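Local coordinates for protein CAIP (Helicobacter cinaedi, PDB 5LBH) that is a Dps-like mini-ferritin of the neutrophil-activating protein type that promotes macrophage differentiation into foam cells and probably stores iron, at residues L8-A13 with L104-E109; A98-F103 with W138-Q143. All coordinates share one frame; numbering follows the deposited sequence.

Helix 89-116 takes part in both contacts, so the two sit next to each other, their centres about 16 Å apart. Interaction 1 sets it against helix 4-28 and lies deeper in the chain; interaction 2 sets it against helix 120-144, further from the centre of the chain. The first is apolar where it matters, a methyl over a phenylalanine ring with a leucine beside it. The second is smaller and mixed, with one tyrosine-leucine touch, in which only the tyrosine is buried, and an oppositely charged glutamate-lysine pair toward the solvent. They meet through Gln10 of interaction 1 and Tyr102 of interaction 2, and neither has a hydrogen bond between its own two segments.

Interaction 1: residues L8-A13 with L104-E109; sequences LKQIQA and LKLFTE
Ile11 lies against both Phe107 and Leu106, different carbons meeting each. Its CD1 methyl sits over one face of the Phe107 ring, 3.5 Å from the ring centroid and 16° off the normal, a CH-pi contact displaced slightly to the CE1 side. CG2 comes in near the far end of the same ring, 3.7 Å from Phe107 CZ. CG1 turns to the leucine instead, 3.9 Å from Leu106 CG. The isoleucine and leucine side chains run past each other in opposite senses, whereas those of Ile11 and Phe107 cross at about a right angle. With CG1 anti to the carbonyl carbon (chi1 -61°), Ile11 carries CD1 out to the ring. Gln10 adds a looser touch, its CG lying 4.3 Å from Leu106 CD2.

Here helices 4-28 and 89-116 run antiparallel as neighbours in the ferritin-like four-helix bundle, their local axes 10.3 Å apart at an angle of 158°. The closest pair of CA atoms is Ile11 and Leu106, at 7.0 Å.

Around this first shell, Leu110, one turn beyond Leu106 on helix 89-116, also packs on Ile11. Phe107 leans on Lys129, Val130 and Leu133 of helix 120-144, so its ring bridges from one neighbouring helix to another. The amide of Gln10 is held away from the apolar patch, its NE2 hydrogen-bonded to Asp14 OD2 and to the backbone oxygen of Ala76.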
loop_
_atom_site.group_PDB
_atom_site.type_symbol
_atom_site.label_atom_id
_atom_site.label_comp_id
_atom_site.label_asym_id
_atom_site.label_seq_id
_atom_site.Cartn_x
_atom_site.Cartn_y
_atom_site.Cartn_z
ATOM N N LEU A 8 -22.090 -1.501 -32.293
ATOM C CA LEU A 8 -21.215 -2.104 -31.296
ATOM C C LEU A 8 -20.298 -3.176 -31.893
ATOM O O LEU A 8 -19.106 -3.215 -31.569
ATOM C CB LEU A 8 -22.045 -2.690 -30.158
ATOM C CG LEU A 8 -22.709 -1.767 -29.135
ATOM C CD1 LEU A 8 -23.680 -2.598 -28.294
ATOM C CD2 LEU A 8 -21.705 -1.012 -28.253
ATOM N N LYS A 9 -20.828 -4.082 -32.739
ATOM C CA LYS A 9 -19.940 -5.123 -33.279
ATOM C C LYS A 9 -18.992 -4.560 -34.320
ATOM O O LYS A 9 -17.895 -5.094 -34.511
ATOM C CB LYS A 9 -20.680 -6.328 -33.859
ATOM C CG LYS A 9 -22.038 -6.617 -33.354
ATOM C CD LYS A 9 -22.435 -8.034 -33.721
ATOM C CE LYS A 9 -22.060 -8.348 -35.158
ATOM N NZ LYS A 9 -22.251 -9.802 -35.451
ATOM N N GLN A 10 -19.389 -3.491 -35.001
ATOM C CA GLN A 10 -18.447 -2.807 -35.874
ATOM C C GLN A 10 -17.285 -2.236 -35.054
ATOM O O GLN A 10 -16.109 -2.432 -35.393
ATOM C CB GLN A 10 -19.185 -1.725 -36.673
ATOM C CG GLN A 10 -18.297 -0.942 -37.626
ATOM C CD GLN A 10 -17.805 -1.787 -38.779
ATOM O OE1 GLN A 10 -18.567 -2.535 -39.386
ATOM N NE2 GLN A 10 -16.526 -1.700 -39.064
ATOM N N ILE A 11 -17.597 -1.568 -33.937
ATOM C CA ILE A 11 -16.550 -1.103 -33.023
ATOM C C ILE A 11 -15.676 -2.277 -32.571
ATOM O O ILE A 11 -14.447 -2.170 -32.489
ATOM C CB ILE A 11 -17.188 -0.392 -31.812
ATOM C CG1 ILE A 11 -18.006 0.840 -32.248
ATOM C CG2 ILE A 11 -16.117 -0.027 -30.799
ATOM C CD1 ILE A 11 -18.135 1.893 -31.250
ATOM N N GLN A 12 -16.305 -3.415 -32.264
ATOM C CA GLN A 12 -15.569 -4.592 -31.828
ATOM C C GLN A 12 -14.552 -5.030 -32.880
ATOM O O GLN A 12 -13.371 -5.236 -32.572
ATOM C CB GLN A 12 -16.548 -5.723 -31.510
ATOM C CG GLN A 12 -15.893 -6.930 -30.872
ATOM C CD GLN A 12 -16.733 -8.187 -30.960
ATOM O OE1 GLN A 12 -17.847 -8.169 -31.470
ATOM N NE2 GLN A 12 -16.195 -9.293 -30.467
ATOM N N ALA A 13 -14.996 -5.164 -34.136
ATOM C CA ALA A 13 -14.107 -5.653 -35.185
ATOM C C ALA A 13 -12.958 -4.683 -35.441
ATOM O O ALA A 13 -11.805 -5.104 -35.608
ATOM C CB ALA A 13 -14.898 -5.917 -36.465
ATOM N N LEU A 104 -13.923 8.158 -33.409
ATOM C CA LEU A 104 -14.780 9.230 -32.906
ATOM C C LEU A 104 -16.128 9.242 -33.630
ATOM O O LEU A 104 -17.185 9.271 -32.983
ATOM C CB LEU A 104 -14.071 10.577 -33.022
ATOM C CG LEU A 104 -14.908 11.808 -32.690
ATOM C CD1 LEU A 104 -15.218 11.917 -31.199
ATOM C CD2 LEU A 104 -14.162 13.039 -33.142
ATOM N N LYS A 105 -16.117 9.181 -34.977
ATOM C CA LYS A 105 -17.373 9.086 -35.731
ATOM C C LYS A 105 -18.203 7.896 -35.267
ATOM O O LYS A 105 -19.399 8.027 -34.990
ATOM C CB LYS A 105 -17.107 8.970 -37.230
ATOM C CG LYS A 105 -16.821 10.262 -37.965
ATOM C CD LYS A 105 -16.858 10.016 -39.474
ATOM C CE LYS A 105 -15.689 9.139 -39.963
ATOM N NZ LYS A 105 -14.438 9.925 -40.213
ATOM N N LEU A 106 -17.561 6.732 -35.138
ATOM C CA LEU A 106 -18.258 5.507 -34.763
ATOM C C LEU A 106 -18.941 5.639 -33.400
ATOM O O LEU A 106 -20.132 5.330 -33.255
ATOM C CB LEU A 106 -17.254 4.366 -34.747
ATOM C CG LEU A 106 -17.604 3.043 -35.384
ATOM C CD1 LEU A 106 -18.180 3.328 -36.760
ATOM C CD2 LEU A 106 -16.336 2.194 -35.465
ATOM N N PHE A 107 -18.220 6.149 -32.397
ATOM C CA PHE A 107 -18.817 6.285 -31.074
ATOM C C PHE A 107 -19.862 7.386 -31.042
ATOM O O PHE A 107 -20.867 7.264 -30.326
ATOM C CB PHE A 107 -17.745 6.558 -30.027
ATOM C CG PHE A 107 -17.060 5.327 -29.559
ATOM C CD1 PHE A 107 -17.725 4.421 -28.730
ATOM C CD2 PHE A 107 -15.763 5.045 -29.966
ATOM C CE1 PHE A 107 -17.093 3.274 -28.289
ATOM C CE2 PHE A 107 -15.130 3.893 -29.530
ATOM C CZ PHE A 107 -15.797 3.010 -28.693
ATOM N N THR A 108 -19.663 8.446 -31.825
ATOM C CA THR A 108 -20.681 9.485 -31.913
ATOM C C THR A 108 -21.981 8.933 -32.473
ATOM O O THR A 108 -23.057 9.170 -31.917
ATOM C CB THR A 108 -20.177 10.642 -32.771
ATOM O OG1 THR A 108 -18.920 11.100 -32.256
ATOM C CG2 THR A 108 -21.190 11.766 -32.807
ATOM N N GLU A 109 -21.905 8.177 -33.565
ATOM C CA GLU A 109 -23.137 7.667 -34.137
ATOM C C GLU A 109 -23.778 6.626 -33.224
ATOM O O GLU A 109 -25.005 6.567 -33.124
ATOM C CB GLU A 109 -22.874 7.127 -35.542
ATOM C CG GLU A 109 -24.146 6.667 -36.261
ATOM C CD GLU A 109 -25.243 7.771 -36.339
ATOM O OE1 GLU A 109 -24.887 8.981 -36.360
ATOM O OE2 GLU A 109 -26.447 7.407 -36.367
#

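Interaction 2: residues A98-F103 with W138-Q143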
loop_
_atom_site.group_PDB
_atom_site.type_symbol
_atom_site.label_atom_id
_atom_site.label_comp_id
_atom_site.label_asym_id
_atom_site.label_seq_id
_atom_site.Cartn_x
_atom_site.Cartn_y
_atom_site.Cartn_z
ATOM N N ALA A 98 -5.470 9.487 -37.417
ATOM C CA ALA A 98 -6.457 9.159 -38.442
ATOM C C ALA A 98 -7.441 8.104 -37.947
ATOM O O ALA A 98 -8.657 8.248 -38.119
ATOM C CB ALA A 98 -5.768 8.682 -39.715
ATOM N N ASP A 99 -6.941 7.050 -37.298
ATOM C CA ASP A 99 -7.853 6.026 -36.796
ATOM C C ASP A 99 -8.712 6.535 -35.645
ATOM O O ASP A 99 -9.860 6.099 -35.506
ATOM C CB ASP A 99 -7.088 4.765 -36.387
ATOM C CG ASP A 99 -6.668 3.921 -37.593
ATOM O OD1 ASP A 99 -7.179 4.168 -38.699
ATOM O OD2 ASP A 99 -5.852 2.995 -37.433
ATOM N N TYR A 100 -8.183 7.443 -34.816
ATOM C CA TYR A 100 -8.974 8.030 -33.732
ATOM C C TYR A 100 -10.157 8.832 -34.269
ATOM O O TYR A 100 -11.229 8.856 -33.655
ATOM C CB TYR A 100 -8.108 8.933 -32.858
ATOM C CG TYR A 100 -7.374 8.226 -31.775
ATOM C CD1 TYR A 100 -7.372 6.844 -31.701
ATOM C CD2 TYR A 100 -6.737 8.936 -30.789
ATOM C CE1 TYR A 100 -6.711 6.189 -30.690
ATOM C CE2 TYR A 100 -6.073 8.295 -29.773
ATOM C CZ TYR A 100 -6.064 6.926 -29.726
ATOM O OH TYR A 100 -5.391 6.293 -28.710
ATOM N N GLU A 101 -9.958 9.543 -35.385
ATOM C CA GLU A 101 -11.050 10.289 -35.997
ATOM C C GLU A 101 -12.122 9.336 -36.488
ATOM O O GLU A 101 -13.318 9.657 -36.463
ATOM C CB GLU A 101 -10.548 11.081 -37.204
ATOM C CG GLU A 101 -9.263 11.795 -36.980
ATOM C CD GLU A 101 -9.453 13.243 -36.748
ATOM O OE1 GLU A 101 -10.435 13.577 -36.049
ATOM O OE2 GLU A 101 -8.597 14.031 -37.224
ATOM N N TYR A 102 -11.703 8.160 -36.946
ATOM C CA TYR A 102 -12.650 7.142 -37.354
ATOM C C TYR A 102 -13.434 6.617 -36.158
ATOM O O TYR A 102 -14.666 6.565 -36.190
ATOM C CB TYR A 102 -11.899 6.025 -38.058
ATOM C CG TYR A 102 -12.737 4.817 -38.333
ATOM C CD1 TYR A 102 -12.580 3.659 -37.570
ATOM C CD2 TYR A 102 -13.700 4.830 -39.330
ATOM C CE1 TYR A 102 -13.342 2.540 -37.818
ATOM C CE2 TYR A 102 -14.463 3.726 -39.580
ATOM C CZ TYR A 102 -14.286 2.577 -38.823
ATOM O OH TYR A 102 -15.061 1.458 -39.068
ATOM N N PHE A 103 -12.742 6.260 -35.077
ATOM C CA PHE A 103 -13.437 5.801 -33.877
ATOM C C PHE A 103 -14.334 6.894 -33.307
ATOM O O PHE A 103 -15.414 6.600 -32.785
ATOM C CB PHE A 103 -12.431 5.322 -32.827
ATOM C CG PHE A 103 -11.924 3.910 -33.049
ATOM C CD1 PHE A 103 -12.738 2.809 -32.817
ATOM C CD2 PHE A 103 -10.615 3.684 -33.478
ATOM C CE1 PHE A 103 -12.249 1.497 -32.987
ATOM C CE2 PHE A 103 -10.126 2.399 -33.660
ATOM C CZ PHE A 103 -10.945 1.303 -33.427
ATOM N N TRP A 138 -7.065 16.143 -29.601
ATOM C CA TRP A 138 -6.502 17.467 -29.337
ATOM C C TRP A 138 -5.005 17.396 -29.014
ATOM O O TRP A 138 -4.231 18.277 -29.407
ATOM C CB TRP A 138 -7.253 18.146 -28.187
ATOM C CG TRP A 138 -6.507 19.337 -27.659
ATOM C CD1 TRP A 138 -6.207 20.484 -28.345
ATOM C CD2 TRP A 138 -5.950 19.500 -26.347
ATOM N NE1 TRP A 138 -5.502 21.352 -27.540
ATOM C CE2 TRP A 138 -5.329 20.773 -26.309
ATOM C CE3 TRP A 138 -5.926 18.704 -25.195
ATOM C CZ2 TRP A 138 -4.677 21.260 -25.168
ATOM C CZ3 TRP A 138 -5.283 19.192 -24.056
ATOM C CH2 TRP A 138 -4.665 20.457 -24.055
ATOM N N MET A 139 -4.580 16.355 -28.295
ATOM C CA MET A 139 -3.182 16.261 -27.907
ATOM C C MET A 139 -2.309 15.868 -29.095
ATOM O O MET A 139 -1.205 16.400 -29.264
ATOM C CB MET A 139 -3.032 15.261 -26.765
ATOM C CG MET A 139 -3.655 15.713 -25.438
ATOM S SD MET A 139 -3.428 14.440 -24.163
ATOM C CE MET A 139 -3.942 15.351 -22.721
ATOM N N LEU A 140 -2.804 14.962 -29.950
ATOM C CA LEU A 140 -2.033 14.552 -31.121
ATOM C C LEU A 140 -1.904 15.695 -32.120
ATOM O O LEU A 140 -0.845 15.866 -32.739
ATOM C CB LEU A 140 -2.673 13.339 -31.789
ATOM C CG LEU A 140 -2.423 11.969 -31.155
ATOM C CD1 LEU A 140 -3.447 10.936 -31.655
ATOM C CD2 LEU A 140 -1.032 11.503 -31.443
ATOM N N LYS A 141 -2.970 16.489 -32.298
ATOM C CA LYS A 141 -2.865 17.649 -33.180
ATOM C C LYS A 141 -1.871 18.669 -32.638
ATOM O O LYS A 141 -1.103 19.260 -33.403
ATOM C CB LYS A 141 -4.225 18.304 -33.385
ATOM C CG LYS A 141 -5.170 17.535 -34.278
ATOM C CD LYS A 141 -6.530 18.192 -34.235
ATOM C CE LYS A 141 -7.482 17.585 -35.230
ATOM N NZ LYS A 141 -8.847 18.200 -35.113
ATOM N N SER A 142 -1.846 18.870 -31.319
ATOM C CA SER A 142 -0.864 19.794 -30.764
ATOM C C SER A 142 0.540 19.243 -30.944
ATOM O O SER A 142 1.471 19.991 -31.254
ATOM C CB SER A 142 -1.152 20.064 -29.290
ATOM O OG SER A 142 -2.336 20.825 -29.140
ATOM N N GLN A 143 0.691 17.923 -30.824
ATOM C CA GLN A 143 2.009 17.329 -30.941
ATOM C C GLN A 143 2.509 17.356 -32.380
ATOM O O GLN A 143 3.706 17.541 -32.606
ATOM C CB GLN A 143 1.967 15.909 -30.382
ATOM C CG GLN A 143 3.259 15.133 -30.541
ATOM C CD GLN A 143 3.152 13.722 -30.014
ATOM O OE1 GLN A 143 2.121 13.331 -29.461
ATOM N NE2 GLN A 143 4.224 12.949 -30.167
#
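Tyr100 meets Leu140 where helix 89-116 passes helix 120-144. The CB of Tyr100 leaves its backbone toward the other segment, and CG sits anti to the carbonyl carbon (chi1 -86°), which swings the ring out across the gap between the helices. Further along the ring, CD2 lies 3.9 Å from Leu140 CD1, and the next atom, CE2, lies 4.2 Å from the same methyl. The methyl comes to the ring obliquely, and the two side chains cross at about a right angle. Leu133, Ala136 and Ile137 of helix 120-144 and Phe18 of helix 4-28 also pack against the Tyr100 side chain. Leu140 in turn packs against Ala93, Val96 and Leu97, earlier on helix 89-116.

One residue along on each helix, the tone changes. Lys141 stretches its chain out almost fully extended, and its CE reaches 4.2 Å from Glu101 OE2. The charged ends stay further apart, with Glu101 OE2 and Lys141 NZ at 4.7 Å, too far for a salt bridge.

These helices belong to the ferritin-like four-helix bundle, and other residues of segment 138-143 face a neighbouring subunit in the twelve-chain assembly: Trp138 packs on its Trp27 and Met139 on its Phe34. With the CA atoms of Tyr100 and Leu140 still 9.9 Å apart, long side chains have to bridge the helices. The chemistry therefore implies a light apolar touch between Tyr100 and Leu140 and, at the solvent edge, an opposite-charge pair whose attraction is probably modest and screened by water.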